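Local structure of DNA/pantothenate metabolism flavoprotein (Streptomyces sparsogenes DSM 40356, 7CFU) at residues H39-L44 against A72-A77; K114-I119 against V155-E160; A144-P149 against V166-G171. The protein binds flavin mononucleotide and probably catalyses the FMN-dependent decarboxylation of a cysteine in a biosynthetic pathway. All blocks are in the same frame, centred on the assembly; numbering follows the deposited sequence.

How the contacts relate
From the N terminus, contact 1 closes first. Helix 37-48 follows strand 23-28; after strand 52-57, outermost in this chain's sheet, the end of helix 67-74 comes back against helix 37-48. Contacts 2 and 3 come later and cross: 114-119 opens, 144-149 opens, 155-160 closes contact 2 and 166-171 closes contact 3. Contact 2 joins helices 109-117 and 149-160. Contact 3 joins helix 143-146 to the loop after strand 164-165. The two touch through a salt bridge from R159 NH2 to E167 OE2 (2.7 Å) and where V155 packs on W146. Contacts 1 and 2 lie on opposite sides of the chain's centre, their own centres about 27 Å apart.

Contact 1: H39-L44 against A72-A77; sequences HVNAWL and AVTGHA
T74 faces N41 across this contact, and its OG1 is hydrogen-bonded to the carbonyl O of I70, one turn back in its own helix. Its chi1 of 65° sets OG1 between the backbone N and the carbonyl carbon, turned back along the helix, while CG2 is left to meet N41. CG2 lies 3.8 Å from N41 OD1 and 3.9 Å from N41 CG. The two side chains cross obliquely. N41 carries the other side of the contact alone. Its CG is anti to the backbone N (chi1 -178°), which carries the amide across to the last turn of helix 67-74. There N41 ND2 lies 3.1 Å from V73 O. N41 OD1 is buried and has no polar partner in the model; a methyl group is what it meets across the contact. G75 takes a positive phi and turns the chain out of the helix.

This is a small, buried contact that joins helix 37-48 to the end of helix 67-74. A72, at the start of its segment, touches FMN and packs on F32 of a neighbouring subunit. N41 also rests on W26 of strand 23-28 and I53 of strand 52-57, and helix 187-199 packs against V40, W43 and L44.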
ATOM      1  N   HIS A  39       0.268 -28.777 -22.919  1.00 43.54           N
ATOM      2  CA  HIS A  39       0.273 -30.017 -23.689  1.00 48.70           C
ATOM      3  C   HIS A  39      -1.097 -30.695 -23.677  1.00 52.81           C
ATOM      4  O   HIS A  39      -1.589 -31.151 -24.716  1.00 51.96           O
ATOM      5  CB  HIS A  39       1.350 -30.950 -23.136  1.00 61.06           C
ATOM      6  CG  HIS A  39       1.554 -32.187 -23.947  1.00 70.24           C
ATOM      7  ND1 HIS A  39       0.798 -33.327 -23.772  1.00 75.25           N
ATOM      8  CD2 HIS A  39       2.437 -32.470 -24.935  1.00 75.18           C
ATOM      9  CE1 HIS A  39       1.202 -34.255 -24.620  1.00 81.96           C
ATOM     10  NE2 HIS A  39       2.196 -33.760 -25.338  1.00 87.64           N
ATOM     11  N   VAL A  40      -1.728 -30.783 -22.502  1.00 51.93           N
ATOM     12  CA  VAL A  40      -3.051 -31.405 -22.420  1.00 46.57           C
ATOM     13  C   VAL A  40      -4.074 -30.589 -23.200  1.00 43.26           C
ATOM     14  O   VAL A  40      -4.971 -31.142 -23.846  1.00 38.60           O
ATOM     15  CB  VAL A  40      -3.470 -31.586 -20.947  1.00 43.33           C
ATOM     16  CG1 VAL A  40      -4.902 -32.095 -20.855  1.00 37.84           C
ATOM     17  CG2 VAL A  40      -2.524 -32.546 -20.245  1.00 35.52           C
ATOM     18  N   ASN A  41      -3.950 -29.263 -23.161  1.00 43.71           N
ATOM     19  CA  ASN A  41      -4.889 -28.415 -23.885  1.00 49.18           C
ATOM     20  C   ASN A  41      -4.782 -28.634 -25.389  1.00 47.73           C
ATOM     21  O   ASN A  41      -5.800 -28.738 -26.080  1.00 46.16           O
ATOM     22  CB  ASN A  41      -4.650 -26.951 -23.521  1.00 44.36           C
ATOM     23  CG  ASN A  41      -5.631 -26.021 -24.193  1.00 56.08           C
ATOM     24  OD1 ASN A  41      -6.828 -26.060 -23.905  1.00 55.30           O
ATOM     25  ND2 ASN A  41      -5.132 -25.158 -25.068  1.00 48.08           N
ATOM     26  N   ALA A  42      -3.554 -28.745 -25.905  1.00 51.32           N
ATOM     27  CA  ALA A  42      -3.358 -29.020 -27.327  1.00 49.15           C
ATOM     28  C   ALA A  42      -3.935 -30.378 -27.714  1.00 52.87           C
ATOM     29  O   ALA A  42      -4.528 -30.521 -28.790  1.00 59.62           O
ATOM     30  CB  ALA A  42      -1.872 -28.954 -27.677  1.00 49.14           C
ATOM     31  N   TRP A  43      -3.760 -31.391 -26.859  1.00 43.16           N
ATOM     32  CA  TRP A  43      -4.352 -32.700 -27.125  1.00 50.03           C
ATOM     33  C   TRP A  43      -5.872 -32.623 -27.154  1.00 53.86           C
ATOM     34  O   TRP A  43      -6.516 -33.234 -28.013  1.00 55.48           O
ATOM     35  CB  TRP A  43      -3.901 -33.717 -26.078  1.00 48.47           C
ATOM     36  CG  TRP A  43      -4.633 -35.026 -26.172  1.00 58.25           C
ATOM     37  CD1 TRP A  43      -4.436 -36.007 -27.100  1.00 64.56           C
ATOM     38  CD2 TRP A  43      -5.688 -35.492 -25.318  1.00 55.33           C
ATOM     39  NE1 TRP A  43      -5.292 -37.057 -26.871  1.00 53.88           N
ATOM     40  CE2 TRP A  43      -6.074 -36.764 -25.786  1.00 57.85           C
ATOM     41  CE3 TRP A  43      -6.338 -34.960 -24.201  1.00 59.98           C
ATOM     42  CZ2 TRP A  43      -7.080 -37.513 -25.174  1.00 58.21           C
ATOM     43  CZ3 TRP A  43      -7.339 -35.707 -23.596  1.00 57.41           C
ATOM     44  CH2 TRP A  43      -7.702 -36.968 -24.085  1.00 56.60           C
ATOM     45  N   LEU A  44      -6.461 -31.882 -26.212  1.00 49.38           N
ATOM     46  CA  LEU A  44      -7.912 -31.762 -26.158  1.00 48.89           C
ATOM     47  C   LEU A  44      -8.453 -31.065 -27.400  1.00 53.57           C
ATOM     48  O   LEU A  44      -9.502 -31.447 -27.930  1.00 56.67           O
ATOM     49  CB  LEU A  44      -8.325 -31.009 -24.892  1.00 47.15           C
ATOM     50  CG  LEU A  44      -8.272 -31.792 -23.578  1.00 47.51           C
ATOM     51  CD1 LEU A  44      -8.326 -30.849 -22.375  1.00 36.62           C
ATOM     52  CD2 LEU A  44      -9.404 -32.793 -23.524  1.00 51.32           C
ATOM     53  N   ALA A  72      -4.117 -17.085 -22.221  1.00 55.10           N
ATOM     54  CA  ALA A  72      -3.750 -16.823 -23.606  1.00 64.62           C
ATOM     55  C   ALA A  72      -3.818 -18.082 -24.454  1.00 66.60           C
ATOM     56  O   ALA A  72      -4.118 -18.005 -25.650  1.00 72.82           O
ATOM     57  CB  ALA A  72      -2.353 -16.208 -23.673  1.00 64.18           C
ATOM     58  N   VAL A  73      -3.560 -19.246 -23.855  1.00 69.87           N
ATOM     59  CA  VAL A  73      -3.485 -20.479 -24.627  1.00 66.93           C
ATOM     60  C   VAL A  73      -4.801 -21.246 -24.651  1.00 66.37           C
ATOM     61  O   VAL A  73      -5.009 -22.070 -25.552  1.00 73.30           O
ATOM     62  CB  VAL A  73      -2.360 -21.377 -24.080  1.00 63.13           C
ATOM     63  CG1 VAL A  73      -1.075 -20.575 -23.937  1.00 64.00           C
ATOM     64  CG2 VAL A  73      -2.750 -21.978 -22.743  1.00 66.52           C
ATOM     65  N   THR A  74      -5.710 -20.976 -23.716  1.00 63.40           N
ATOM     66  CA  THR A  74      -6.991 -21.662 -23.684  1.00 65.10           C
ATOM     67  C   THR A  74      -8.153 -20.823 -24.207  1.00 76.85           C
ATOM     68  O   THR A  74      -9.220 -21.383 -24.482  1.00 77.68           O
ATOM     69  CB  THR A  74      -7.304 -22.132 -22.259  1.00 64.50           C
ATOM     70  OG1 THR A  74      -7.472 -20.994 -21.408  1.00 61.78           O
ATOM     71  CG2 THR A  74      -6.177 -23.016 -21.726  1.00 55.41           C
ATOM     72  N   GLY A  75      -7.986 -19.508 -24.346  1.00 73.11           N
ATOM     73  CA  GLY A  75      -9.060 -18.664 -24.832  1.00 77.59           C
ATOM     74  C   GLY A  75      -9.999 -18.137 -23.770  1.00 71.51           C
ATOM     75  O   GLY A  75     -10.948 -17.415 -24.105  1.00 64.34           O
ATOM     76  N   HIS A  76      -9.781 -18.487 -22.509  1.00 67.18           N
ATOM     77  CA  HIS A  76     -10.575 -17.963 -21.409  1.00 66.46           C
ATOM     78  C   HIS A  76      -9.655 -17.662 -20.240  1.00 65.97           C
ATOM     79  O   HIS A  76      -8.711 -18.411 -19.968  1.00 56.85           O
ATOM     80  CB  HIS A  76     -11.674 -18.947 -20.961  1.00 65.69           C
ATOM     81  CG  HIS A  76     -12.845 -19.017 -21.891  1.00 72.11           C
ATOM     82  ND1 HIS A  76     -13.044 -20.069 -22.761  1.00 72.74           N
ATOM     83  CD2 HIS A  76     -13.880 -18.164 -22.089  1.00 69.00           C
ATOM     84  CE1 HIS A  76     -14.149 -19.860 -23.454  1.00 69.05           C
ATOM     85  NE2 HIS A  76     -14.675 -18.712 -23.067  1.00 68.65           N
ATOM     86  N   ALA A  77      -9.914 -16.552 -19.574  1.00 63.52           N
ATOM     87  CA  ALA A  77      -9.250 -16.304 -18.314  1.00 52.24           C
ATOM     88  C   ALA A  77      -9.691 -17.389 -17.342  1.00 44.51           C
ATOM     89  O   ALA A  77     -10.889 -17.687 -17.261  1.00 53.12           O
ATOM     90  CB  ALA A  77      -9.603 -14.920 -17.771  1.00 43.22           C
TER

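Contact 2: K114-I119 against V155-E160; sequences KAAHGI and VDQLRE
Q157 meets A116 not with its flat amide but with CG, 3.7 Å from the carbonyl O of A116. With CG anti to the backbone N (chi1 179°), Q157 sets this methylene against A116 O; the bend at chi2 (64°) leaves the amide farther off. On helix 149-160, the guanidinium of R159 has V155 CG1 over one face, 3.5 Å above its plane and offset toward the rim. The carbonyl of K114 is gripped by two backbone N-H groups, I119 N at 3.0 Å from K114 O and H117 N at 3.2 Å. They come from opposite faces of its plane. The bond from I119 N, with a weak one from G118 N to A115 O and G118 at positive phi, makes the Schellman motif that ends helix 109-117; H117 N adds a bond of the last turn.

The apolar part is L158 set against two alanines. Its CD2 reaches A115 CB at 3.8 Å and lies equally far from A116 N. Its CG sits 4.1 Å from A116 CB. The small alanines let the backbones come close, with A116 CA only 5.4 Å from L158 CA.

A116 O is also hydrogen-bonded by R153 of a neighbouring subunit. H117 meets H117 of two neighbouring subunits edge-to-face, so this helix end is part of an oligomer interface. Within the chain, L158 and V155 also touch L112 on helix 109-117 and I165 on strand 164-165.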
ATOM      1  N   LYS A 114     -10.444 -32.724   0.117  1.00 29.82           N
ATOM      2  CA  LYS A 114     -11.585 -31.814   0.138  1.00 23.04           C
ATOM      3  C   LYS A 114     -12.771 -32.399  -0.623  1.00 31.67           C
ATOM      4  O   LYS A 114     -13.911 -32.366  -0.135  1.00 24.23           O
ATOM      5  CB  LYS A 114     -11.174 -30.462  -0.445  1.00 24.41           C
ATOM      6  CG  LYS A 114     -10.211 -29.662   0.429  1.00 27.09           C
ATOM      7  CD  LYS A 114      -9.839 -28.328  -0.240  1.00 35.03           C
ATOM      8  CE  LYS A 114      -8.967 -27.464   0.678  1.00 35.31           C
ATOM      9  NZ  LYS A 114      -8.575 -26.189   0.021  1.00 35.44           N
ATOM     10  N   ALA A 115     -12.525 -32.959  -1.810  1.00 28.93           N
ATOM     11  CA  ALA A 115     -13.625 -33.531  -2.580  1.00 29.75           C
ATOM     12  C   ALA A 115     -14.222 -34.736  -1.863  1.00 29.07           C
ATOM     13  O   ALA A 115     -15.449 -34.896  -1.824  1.00 34.70           O
ATOM     14  CB  ALA A 115     -13.141 -33.916  -3.981  1.00 25.11           C
ATOM     15  N   ALA A 116     -13.375 -35.563  -1.240  1.00 31.19           N
ATOM     16  CA  ALA A 116     -13.890 -36.752  -0.566  1.00 36.31           C
ATOM     17  C   ALA A 116     -14.781 -36.392   0.614  1.00 35.60           C
ATOM     18  O   ALA A 116     -15.676 -37.167   0.960  1.00 28.70           O
ATOM     19  CB  ALA A 116     -12.745 -37.652  -0.098  1.00 25.05           C
ATOM     20  N   HIS A 117     -14.575 -35.226   1.235  1.00 35.93           N
ATOM     21  CA  HIS A 117     -15.325 -34.869   2.435  1.00 29.03           C
ATOM     22  C   HIS A 117     -16.309 -33.723   2.226  1.00 33.06           C
ATOM     23  O   HIS A 117     -16.899 -33.245   3.202  1.00 31.72           O
ATOM     24  CB  HIS A 117     -14.362 -34.537   3.575  1.00 30.60           C
ATOM     25  CG  HIS A 117     -13.495 -35.694   3.965  1.00 35.23           C
ATOM     26  ND1 HIS A 117     -12.206 -35.854   3.499  1.00 38.06           N
ATOM     27  CD2 HIS A 117     -13.762 -36.789   4.712  1.00 34.13           C
ATOM     28  CE1 HIS A 117     -11.704 -36.981   3.974  1.00 32.09           C
ATOM     29  NE2 HIS A 117     -12.629 -37.569   4.707  1.00 37.65           N
ATOM     30  N   GLY A 118     -16.520 -33.286   0.988  1.00 27.61           N
ATOM     31  CA  GLY A 118     -17.478 -32.224   0.759  1.00 31.31           C
ATOM     32  C   GLY A 118     -17.066 -30.874   1.295  1.00 35.90           C
ATOM     33  O   GLY A 118     -17.926 -30.027   1.559  1.00 32.40           O
ATOM     34  N   ILE A 119     -15.763 -30.648   1.464  1.00 28.44           N
ATOM     35  CA  ILE A 119     -15.265 -29.319   1.778  1.00 24.53           C
ATOM     36  C   ILE A 119     -15.382 -28.460   0.523  1.00 25.98           C
ATOM     37  O   ILE A 119     -15.137 -28.927  -0.595  1.00 30.05           O
ATOM     38  CB  ILE A 119     -13.812 -29.414   2.284  1.00 26.72           C
ATOM     39  CG1 ILE A 119     -13.780 -30.108   3.648  1.00 27.46           C
ATOM     40  CG2 ILE A 119     -13.119 -28.036   2.304  1.00 25.93           C
ATOM     41  CD1 ILE A 119     -12.429 -30.633   4.018  1.00 29.40           C
ATOM     42  N   VAL A 155      -9.200 -41.551  -1.945  1.00 28.41           N
ATOM     43  CA  VAL A 155      -9.360 -42.159  -3.265  1.00 30.11           C
ATOM     44  C   VAL A 155     -10.539 -43.130  -3.271  1.00 36.91           C
ATOM     45  O   VAL A 155     -11.411 -43.063  -4.143  1.00 37.34           O
ATOM     46  CB  VAL A 155      -8.059 -42.855  -3.700  1.00 33.98           C
ATOM     47  CG1 VAL A 155      -8.291 -43.624  -4.989  1.00 33.66           C
ATOM     48  CG2 VAL A 155      -6.935 -41.829  -3.874  1.00 36.80           C
ATOM     49  N   ASP A 156     -10.589 -44.044  -2.292  1.00 37.93           N
ATOM     50  CA  ASP A 156     -11.679 -45.015  -2.244  1.00 40.15           C
ATOM     51  C   ASP A 156     -13.020 -44.315  -2.109  1.00 41.25           C
ATOM     52  O   ASP A 156     -13.985 -44.648  -2.810  1.00 40.23           O
ATOM     53  CB  ASP A 156     -11.488 -45.987  -1.077  1.00 32.47           C
ATOM     54  CG  ASP A 156     -10.231 -46.835  -1.211  1.00 43.33           C
ATOM     55  OD1 ASP A 156      -9.721 -46.997  -2.342  1.00 48.82           O
ATOM     56  OD2 ASP A 156      -9.750 -47.335  -0.168  1.00 43.15           O
ATOM     57  N   GLN A 157     -13.097 -43.334  -1.208  1.00 37.30           N
ATOM     58  CA  GLN A 157     -14.358 -42.642  -0.982  1.00 31.53           C
ATOM     59  C   GLN A 157     -14.853 -41.974  -2.255  1.00 36.77           C
ATOM     60  O   GLN A 157     -16.057 -41.980  -2.539  1.00 41.53           O
ATOM     61  CB  GLN A 157     -14.198 -41.605   0.121  1.00 37.27           C
ATOM     62  CG  GLN A 157     -15.467 -40.826   0.388  1.00 36.50           C
ATOM     63  CD  GLN A 157     -16.586 -41.719   0.913  1.00 43.75           C
ATOM     64  OE1 GLN A 157     -16.654 -41.991   2.106  1.00 35.61           O
ATOM     65  NE2 GLN A 157     -17.461 -42.179   0.021  1.00 37.02           N
ATOM     66  N   LEU A 158     -13.938 -41.393  -3.036  1.00 34.14           N
ATOM     67  CA  LEU A 158     -14.339 -40.720  -4.270  1.00 40.50           C
ATOM     68  C   LEU A 158     -14.834 -41.715  -5.312  1.00 36.25           C
ATOM     69  O   LEU A 158     -15.779 -41.427  -6.051  1.00 33.99           O
ATOM     70  CB  LEU A 158     -13.178 -39.900  -4.828  1.00 35.43           C
ATOM     71  CG  LEU A 158     -12.846 -38.611  -4.081  1.00 40.76           C
ATOM     72  CD1 LEU A 158     -11.471 -38.094  -4.484  1.00 35.20           C
ATOM     73  CD2 LEU A 158     -13.924 -37.578  -4.376  1.00 30.32           C
ATOM     74  N   ARG A 159     -14.187 -42.881  -5.403  1.00 42.19           N
ATOM     75  CA  ARG A 159     -14.655 -43.914  -6.321  1.00 44.43           C
ATOM     76  C   ARG A 159     -16.041 -44.415  -5.927  1.00 38.89           C
ATOM     77  O   ARG A 159     -16.905 -44.609  -6.789  1.00 42.92           O
ATOM     78  CB  ARG A 159     -13.647 -45.061  -6.377  1.00 42.11           C
ATOM     79  CG  ARG A 159     -12.402 -44.710  -7.174  1.00 42.07           C
ATOM     80  CD  ARG A 159     -11.381 -45.825  -7.143  1.00 41.27           C
ATOM     81  NE  ARG A 159     -10.308 -45.585  -8.104  1.00 48.56           N
ATOM     82  CZ  ARG A 159      -9.046 -45.948  -7.909  1.00 43.47           C
ATOM     83  NH1 ARG A 159      -8.701 -46.568  -6.787  1.00 41.13           N
ATOM     84  NH2 ARG A 159      -8.133 -45.692  -8.831  1.00 50.10           N
ATOM     85  N   GLU A 160     -16.270 -44.628  -4.630  1.00 42.56           N
ATOM     86  CA  GLU A 160     -17.598 -45.027  -4.175  1.00 38.78           C
ATOM     87  C   GLU A 160     -18.631 -43.947  -4.464  1.00 44.47           C
ATOM     88  O   GLU A 160     -19.806 -44.255  -4.708  1.00 39.46           O
ATOM     89  CB  GLU A 160     -17.550 -45.373  -2.686  1.00 44.39           C
ATOM     90  CG  GLU A 160     -16.659 -46.594  -2.402  1.00 56.77           C
ATOM     91  CD  GLU A 160     -16.558 -46.957  -0.925  1.00 65.29           C
ATOM     92  OE1 GLU A 160     -17.260 -46.335  -0.101  1.00 71.58           O
ATOM     93  OE2 GLU A 160     -15.774 -47.875  -0.590  1.00 70.04           O
TER

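Contact 3: A144-P149 against V166-G171; sequences AMWSKP and VEPKEG
W146 and P168 make a CH-pi contact. P168 CD stands over one face of the indole, 3.5 Å from the centroid of the W146 six-membered ring and 10° off the ring normal. P168 CD comes within 3.6 Å of W146 CH2, and P168 CG lies nearest the CE3-CD2 side, 3.9 Å from W146 CE3. W146 has CG anti to its backbone N (chi1 -177°), which swings the indole off the helix toward the loop.

E167 adds a van der Waals contact through its aliphatic part. Its CG approaches obliquely, 3.8 Å from W146 CZ2. The carboxylate plane is turned 53° from the ring, and the extended chain carries OE2 into its salt bridge with R159 of helix 149-160. Were W146 replaced by an alanine, P168 CD would probably lose the ring face it rests on and a gap would open beside E167 CG.

This contact lies in a three-layer alpha/beta/alpha fold whose parallel sheet has the flavodoxin-like strand order 2-1-3-4-5. Here helix 143-146 follows strand 135-139 and carries M145 of the FMN pocket. W146 also packs on P139 of that strand and on M141, another pocket residue.

The polar bonds do not cross the contact. K148 N is hydrogen-bonded to M145 O at 3.1 Å, and K148 occupies the N-cap position before helix 149-160. K148 NZ bonds weakly to A144 O at 3.5 Å; it also donates to the carbonyls of L129 and A131 of a neighbouring subunit. W146 O accepts from NE2 of Q152.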
ATOM      1  N   ALA A 144       5.555 -41.351  -1.388  1.00 34.87           N
ATOM      2  CA  ALA A 144       5.282 -41.312   0.047  1.00 36.95           C
ATOM      3  C   ALA A 144       3.875 -40.791   0.331  1.00 43.38           C
ATOM      4  O   ALA A 144       3.172 -41.329   1.195  1.00 38.03           O
ATOM      5  CB  ALA A 144       6.333 -40.463   0.759  1.00 33.42           C
ATOM      6  N   MET A 145       3.453 -39.733  -0.383  1.00 40.50           N
ATOM      7  CA  MET A 145       2.130 -39.147  -0.172  1.00 32.74           C
ATOM      8  C   MET A 145       1.027 -40.083  -0.663  1.00 29.55           C
ATOM      9  O   MET A 145       0.011 -40.273   0.016  1.00 32.72           O
ATOM     10  CB  MET A 145       2.045 -37.787  -0.890  1.00 32.61           C
ATOM     11  CG  MET A 145       3.113 -36.768  -0.449  1.00 32.13           C
ATOM     12  SD  MET A 145       3.273 -35.336  -1.555  1.00 40.08           S
ATOM     13  CE  MET A 145       1.666 -34.569  -1.308  1.00 31.17           C
ATOM     14  N   TRP A 146       1.207 -40.668  -1.846  1.00 33.59           N
ATOM     15  CA  TRP A 146       0.204 -41.569  -2.400  1.00 35.22           C
ATOM     16  C   TRP A 146      -0.025 -42.793  -1.508  1.00 37.76           C
ATOM     17  O   TRP A 146      -1.136 -43.334  -1.473  1.00 38.76           O
ATOM     18  CB  TRP A 146       0.630 -42.003  -3.804  1.00 37.98           C
ATOM     19  CG  TRP A 146      -0.372 -42.871  -4.507  1.00 43.61           C
ATOM     20  CD1 TRP A 146      -0.243 -44.201  -4.794  1.00 43.05           C
ATOM     21  CD2 TRP A 146      -1.648 -42.468  -5.037  1.00 47.75           C
ATOM     22  NE1 TRP A 146      -1.359 -44.652  -5.459  1.00 49.59           N
ATOM     23  CE2 TRP A 146      -2.236 -43.611  -5.621  1.00 42.71           C
ATOM     24  CE3 TRP A 146      -2.349 -41.256  -5.070  1.00 40.09           C
ATOM     25  CZ2 TRP A 146      -3.491 -43.578  -6.233  1.00 43.20           C
ATOM     26  CZ3 TRP A 146      -3.594 -41.223  -5.679  1.00 35.32           C
ATOM     27  CH2 TRP A 146      -4.153 -42.379  -6.253  1.00 44.27           C
ATOM     28  N   SER A 147       0.995 -43.229  -0.767  1.00 39.40           N
ATOM     29  CA  SER A 147       0.875 -44.425   0.059  1.00 41.03           C
ATOM     30  C   SER A 147       0.247 -44.150   1.417  1.00 39.27           C
ATOM     31  O   SER A 147       0.016 -45.097   2.174  1.00 40.90           O
ATOM     32  CB  SER A 147       2.245 -45.059   0.287  1.00 38.19           C
ATOM     33  OG  SER A 147       2.969 -44.295   1.240  1.00 42.08           O
ATOM     34  N   LYS A 148       0.000 -42.894   1.761  1.00 43.21           N
ATOM     35  CA  LYS A 148      -0.564 -42.595   3.066  1.00 38.45           C
ATOM     36  C   LYS A 148      -1.972 -43.173   3.172  1.00 38.09           C
ATOM     37  O   LYS A 148      -2.733 -43.125   2.202  1.00 36.61           O
ATOM     38  CB  LYS A 148      -0.593 -41.091   3.311  1.00 34.74           C
ATOM     39  CG  LYS A 148       0.770 -40.523   3.671  1.00 38.98           C
ATOM     40  CD  LYS A 148       1.268 -41.102   4.996  1.00 33.00           C
ATOM     41  CE  LYS A 148       2.497 -40.349   5.499  1.00 29.35           C
ATOM     42  NZ  LYS A 148       3.625 -40.418   4.529  1.00 32.14           N
ATOM     43  N   PRO A 149      -2.326 -43.761   4.325  1.00 39.16           N
ATOM     44  CA  PRO A 149      -3.694 -44.286   4.503  1.00 37.53           C
ATOM     45  C   PRO A 149      -4.772 -43.237   4.306  1.00 33.08           C
ATOM     46  O   PRO A 149      -5.838 -43.538   3.752  1.00 34.80           O
ATOM     47  CB  PRO A 149      -3.686 -44.803   5.950  1.00 33.13           C
ATOM     48  CG  PRO A 149      -2.247 -44.994   6.303  1.00 40.20           C
ATOM     49  CD  PRO A 149      -1.474 -43.980   5.507  1.00 40.32           C
ATOM     50  N   VAL A 166      -7.864 -41.355 -11.986  1.00 44.05           N
ATOM     51  CA  VAL A 166      -6.730 -41.798 -12.785  1.00 37.80           C
ATOM     52  C   VAL A 166      -5.513 -41.759 -11.879  1.00 41.85           C
ATOM     53  O   VAL A 166      -4.994 -40.680 -11.574  1.00 42.28           O
ATOM     54  CB  VAL A 166      -6.517 -40.925 -14.029  1.00 44.32           C
ATOM     55  CG1 VAL A 166      -5.278 -41.396 -14.788  1.00 40.31           C
ATOM     56  CG2 VAL A 166      -7.755 -40.957 -14.919  1.00 42.81           C
ATOM     57  N   GLU A 167      -5.054 -42.936 -11.457  1.00 38.74           N
ATOM     58  CA  GLU A 167      -3.965 -43.019 -10.502  1.00 38.72           C
ATOM     59  C   GLU A 167      -2.668 -42.512 -11.130  1.00 37.71           C
ATOM     60  O   GLU A 167      -2.438 -42.701 -12.329  1.00 41.93           O
ATOM     61  CB  GLU A 167      -3.790 -44.461 -10.035  1.00 39.93           C
ATOM     62  CG  GLU A 167      -5.037 -45.016  -9.380  1.00 54.68           C
ATOM     63  CD  GLU A 167      -4.812 -46.368  -8.736  1.00 56.48           C
ATOM     64  OE1 GLU A 167      -3.652 -46.837  -8.721  1.00 62.16           O
ATOM     65  OE2 GLU A 167      -5.801 -46.959  -8.253  1.00 59.78           O
ATOM     66  N   PRO A 168      -1.807 -41.866 -10.357  1.00 37.74           N
ATOM     67  CA  PRO A 168      -0.562 -41.345 -10.928  1.00 38.89           C
ATOM     68  C   PRO A 168       0.433 -42.451 -11.245  1.00 47.82           C
ATOM     69  O   PRO A 168       0.332 -43.584 -10.767  1.00 54.31           O
ATOM     70  CB  PRO A 168      -0.028 -40.428  -9.827  1.00 38.60           C
ATOM     71  CG  PRO A 168      -0.589 -40.983  -8.577  1.00 39.31           C
ATOM     72  CD  PRO A 168      -1.961 -41.500  -8.941  1.00 40.70           C
ATOM     73  N   LYS A 169       1.412 -42.093 -12.071  1.00 50.53           N
ATOM     74  CA  LYS A 169       2.578 -42.918 -12.320  1.00 58.59           C
ATOM     75  C   LYS A 169       3.753 -42.397 -11.491  1.00 63.33           C
ATOM     76  O   LYS A 169       3.647 -41.424 -10.736  1.00 59.03           O
ATOM     77  CB  LYS A 169       2.929 -42.963 -13.810  1.00 53.95           C
ATOM     78  CG  LYS A 169       1.869 -43.602 -14.696  1.00 67.27           C
ATOM     79  CD  LYS A 169       2.298 -43.677 -16.168  1.00 75.25           C
ATOM     80  CE  LYS A 169       2.358 -42.311 -16.824  1.00 78.15           C
ATOM     81  NZ  LYS A 169       2.668 -42.395 -18.279  1.00 86.70           N
ATOM     82  N   GLU A 170       4.900 -43.045 -11.665  1.00 70.53           N
ATOM     83  CA  GLU A 170       6.102 -42.801 -10.874  1.00 82.10           C
ATOM     84  C   GLU A 170       7.166 -42.322 -11.850  1.00 89.05           C
ATOM     85  O   GLU A 170       7.961 -43.117 -12.357  1.00100.35           O
ATOM     86  CB  GLU A 170       6.511 -44.081 -10.149  1.00 84.09           C
ATOM     87  CG  GLU A 170       7.520 -43.918  -9.003  1.00 94.26           C
ATOM     88  CD  GLU A 170       8.986 -43.887  -9.393  1.00106.67           C
ATOM     89  OE1 GLU A 170       9.399 -44.542 -10.378  1.00107.71           O
ATOM     90  OE2 GLU A 170       9.724 -43.176  -8.674  1.00107.91           O
ATOM     91  N   GLY A 171       7.111 -41.039 -12.191  1.00 78.42           N
ATOM     92  CA  GLY A 171       8.032 -40.501 -13.172  1.00 89.63           C
ATOM     93  C   GLY A 171       9.217 -39.757 -12.587  1.00 99.76           C
ATOM     94  O   GLY A 171       9.167 -38.529 -12.472  1.00102.39           O
TER